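Local coordinates for lipoate-protein ligase 1 (Plasmodium falciparum, PDB 5T8U) that belongs to the lipoate-protein ligase family, with a lipoyl protein ligase A/B catalytic domain, and is modelled here with lipoic acid in its pocket, at residues L220-T225 / N239-H244. Residues are numbered along the deposited sequence; the frame is centred on the assembly and turned at random.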
loop_
_atom_site.group_PDB
_atom_site.type_symbol
_atom_site.label_atom_id
_atom_site.label_comp_id
_atom_site.label_asym_id
_atom_site.label_seq_id
_atom_site.Cartn_x
_atom_site.Cartn_y
_atom_site.Cartn_z
ATOM N N LEU A 220 -13.344 -14.487 3.246
ATOM C CA LEU A 220 -13.224 -13.034 3.208
ATOM C C LEU A 220 -14.242 -12.418 2.256
ATOM O O LEU A 220 -14.842 -11.382 2.568
ATOM C CB LEU A 220 -11.801 -12.651 2.802
ATOM C CG LEU A 220 -11.395 -11.184 2.916
ATOM C CD1 LEU A 220 -11.608 -10.662 4.327
ATOM C CD2 LEU A 220 -9.940 -11.034 2.510
ATOM N N ILE A 221 -14.444 -13.032 1.089
ATOM C CA ILE A 221 -15.474 -12.555 0.169
ATOM C C ILE A 221 -16.847 -12.661 0.818
ATOM O O ILE A 221 -17.682 -11.752 0.703
ATOM C CB ILE A 221 -15.409 -13.337 -1.156
ATOM C CG1 ILE A 221 -14.035 -13.159 -1.815
ATOM C CG2 ILE A 221 -16.513 -12.871 -2.106
ATOM C CD1 ILE A 221 -13.806 -14.051 -3.023
ATOM N N LYS A 222 -17.101 -13.771 1.517
ATOM C CA LYS A 222 -18.366 -13.940 2.224
ATOM C C LYS A 222 -18.617 -12.780 3.181
ATOM O O LYS A 222 -19.642 -12.096 3.096
ATOM C CB LYS A 222 -18.368 -15.275 2.974
ATOM C CG LYS A 222 -18.733 -16.473 2.110
ATOM C CD LYS A 222 -18.592 -17.779 2.879
ATOM C CE LYS A 222 -19.211 -18.949 2.124
ATOM N NZ LYS A 222 -19.162 -20.218 2.909
ATOM N N GLU A 223 -17.683 -12.542 4.105
ATOM C CA GLU A 223 -17.871 -11.467 5.077
ATOM C C GLU A 223 -17.864 -10.087 4.430
ATOM O O GLU A 223 -18.396 -9.140 5.017
ATOM C CB GLU A 223 -16.794 -11.543 6.158
ATOM C CG GLU A 223 -17.013 -12.658 7.167
ATOM C CD GLU A 223 -18.273 -12.461 7.991
ATOM O OE1 GLU A 223 -18.673 -13.404 8.705
ATOM O OE2 GLU A 223 -18.863 -11.363 7.923
ATOM N N PHE A 224 -17.273 -9.950 3.244
ATOM C CA PHE A 224 -17.315 -8.686 2.516
ATOM C C PHE A 224 -18.724 -8.404 2.002
ATOM O O PHE A 224 -19.365 -7.415 2.393
ATOM C CB PHE A 224 -16.302 -8.742 1.369
ATOM C CG PHE A 224 -16.319 -7.546 0.461
ATOM C CD1 PHE A 224 -15.619 -6.397 0.790
ATOM C CD2 PHE A 224 -17.005 -7.585 -0.742
ATOM C CE1 PHE A 224 -15.621 -5.304 -0.056
ATOM C CE2 PHE A 224 -17.012 -6.495 -1.590
ATOM C CZ PHE A 224 -16.319 -5.352 -1.245
ATOM N N THR A 225 -19.230 -9.283 1.132
ATOM C CA THR A 225 -20.590 -9.142 0.624
ATOM C C THR A 225 -21.587 -9.005 1.768
ATOM O O THR A 225 -22.463 -8.131 1.749
ATOM C CB THR A 225 -20.940 -10.349 -0.252
ATOM O OG1 THR A 225 -19.912 -10.543 -1.232
ATOM C CG2 THR A 225 -22.272 -10.141 -0.957
ATOM N N ASN A 239 -28.981 -14.868 -1.760
ATOM C CA ASN A 239 -27.778 -15.185 -0.990
ATOM C C ASN A 239 -26.697 -15.661 -1.961
ATOM O O ASN A 239 -26.361 -16.843 -2.054
ATOM C CB ASN A 239 -28.087 -16.231 0.075
ATOM C CG ASN A 239 -27.038 -16.278 1.173
ATOM O OD1 ASN A 239 -25.969 -15.680 1.055
ATOM N ND2 ASN A 239 -27.340 -17.001 2.248
ATOM N N ASP A 240 -26.155 -14.698 -2.706
ATOM C CA ASP A 240 -25.265 -14.987 -3.820
ATOM C C ASP A 240 -23.943 -14.249 -3.656
ATOM O O ASP A 240 -23.838 -13.258 -2.930
ATOM C CB ASP A 240 -25.908 -14.598 -5.159
ATOM C CG ASP A 240 -26.192 -13.112 -5.259
ATOM O OD1 ASP A 240 -26.309 -12.456 -4.203
ATOM O OD2 ASP A 240 -26.298 -12.599 -6.394
ATOM N N ILE A 241 -22.931 -14.758 -4.356
ATOM C CA ILE A 241 -21.603 -14.162 -4.410
ATOM C C ILE A 241 -21.163 -14.143 -5.866
ATOM O O ILE A 241 -21.457 -15.075 -6.621
ATOM C CB ILE A 241 -20.596 -14.941 -3.534
ATOM C CG1 ILE A 241 -20.792 -14.580 -2.057
ATOM C CG2 ILE A 241 -19.148 -14.670 -3.967
ATOM C CD1 ILE A 241 -19.975 -15.426 -1.093
ATOM N N THR A 242 -20.464 -13.081 -6.261
ATOM C CA THR A 242 -19.974 -12.929 -7.624
ATOM C C THR A 242 -18.496 -12.575 -7.593
ATOM O O THR A 242 -18.057 -11.776 -6.761
ATOM C CB THR A 242 -20.759 -11.852 -8.386
ATOM O OG1 THR A 242 -22.155 -12.178 -8.372
ATOM C CG2 THR A 242 -20.283 -11.756 -9.830
ATOM N N VAL A 243 -17.734 -13.169 -8.512
ATOM C CA VAL A 243 -16.283 -13.029 -8.546
ATOM C C VAL A 243 -15.864 -12.778 -9.988
ATOM O O VAL A 243 -16.195 -13.568 -10.879
ATOM C CB VAL A 243 -15.571 -14.277 -7.990
ATOM C CG1 VAL A 243 -14.054 -14.114 -8.053
ATOM C CG2 VAL A 243 -16.019 -14.547 -6.560
ATOM N N HIS A 244 -15.141 -11.686 -10.219
ATOM C CA HIS A 244 -14.611 -11.356 -11.532
ATOM C C HIS A 244 -13.118 -11.660 -11.591
ATOM O O HIS A 244 -12.395 -11.517 -10.603
ATOM C CB HIS A 244 -14.849 -9.881 -11.867
ATOM C CG HIS A 244 -16.273 -9.556 -12.191
ATOM N ND1 HIS A 244 -17.248 -9.429 -11.223
ATOM C CD2 HIS A 244 -16.888 -9.328 -13.375
ATOM C CE1 HIS A 244 -18.401 -9.138 -11.799
ATOM N NE2 HIS A 244 -18.210 -9.073 -13.104
#
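In Ile241 and Ile221, chi1 of -78° and -60° places CG1 beside the backbone nitrogen and leaves CG2 anti to it, and the two CG2 methyls meet at 3.7 Å. The contact belongs to the α/β catalytic domain of the ligase, where the loop that follows helix 213-227 runs back beside that helix before joining the edge of the large mixed sheet as strand 244-245. Ile241 sends its other branch onto the helix: its side chain crosses that of Lys222 at about a right angle, with CD1, at the end of an extended chain, 3.6 Å from Lys222 CG, while the lysine runs on away from the loop. Two residues further along the loop, Val243 CG2 lies at a looser 4.2 Å from Ile221 CD1. Ile221 also packs on Val14 and Leu58, and Val243 on Val16, so the apolar seam continues from the surface into the junction between helix and sheet; backbone hydrogen bonds of His244 with Val14 and Val16 fix the far end of the loop. No hydrogen bond links the two segments. Thr225 turns its methyl to the loop, with CG2 4.0 Å from Asp240 O, and its hydroxyl back to its own helix: OG1 donates to Ile221 O at 3.2 Å from 36° above the carbonyl plane, sharing that oxygen with Thr225 N.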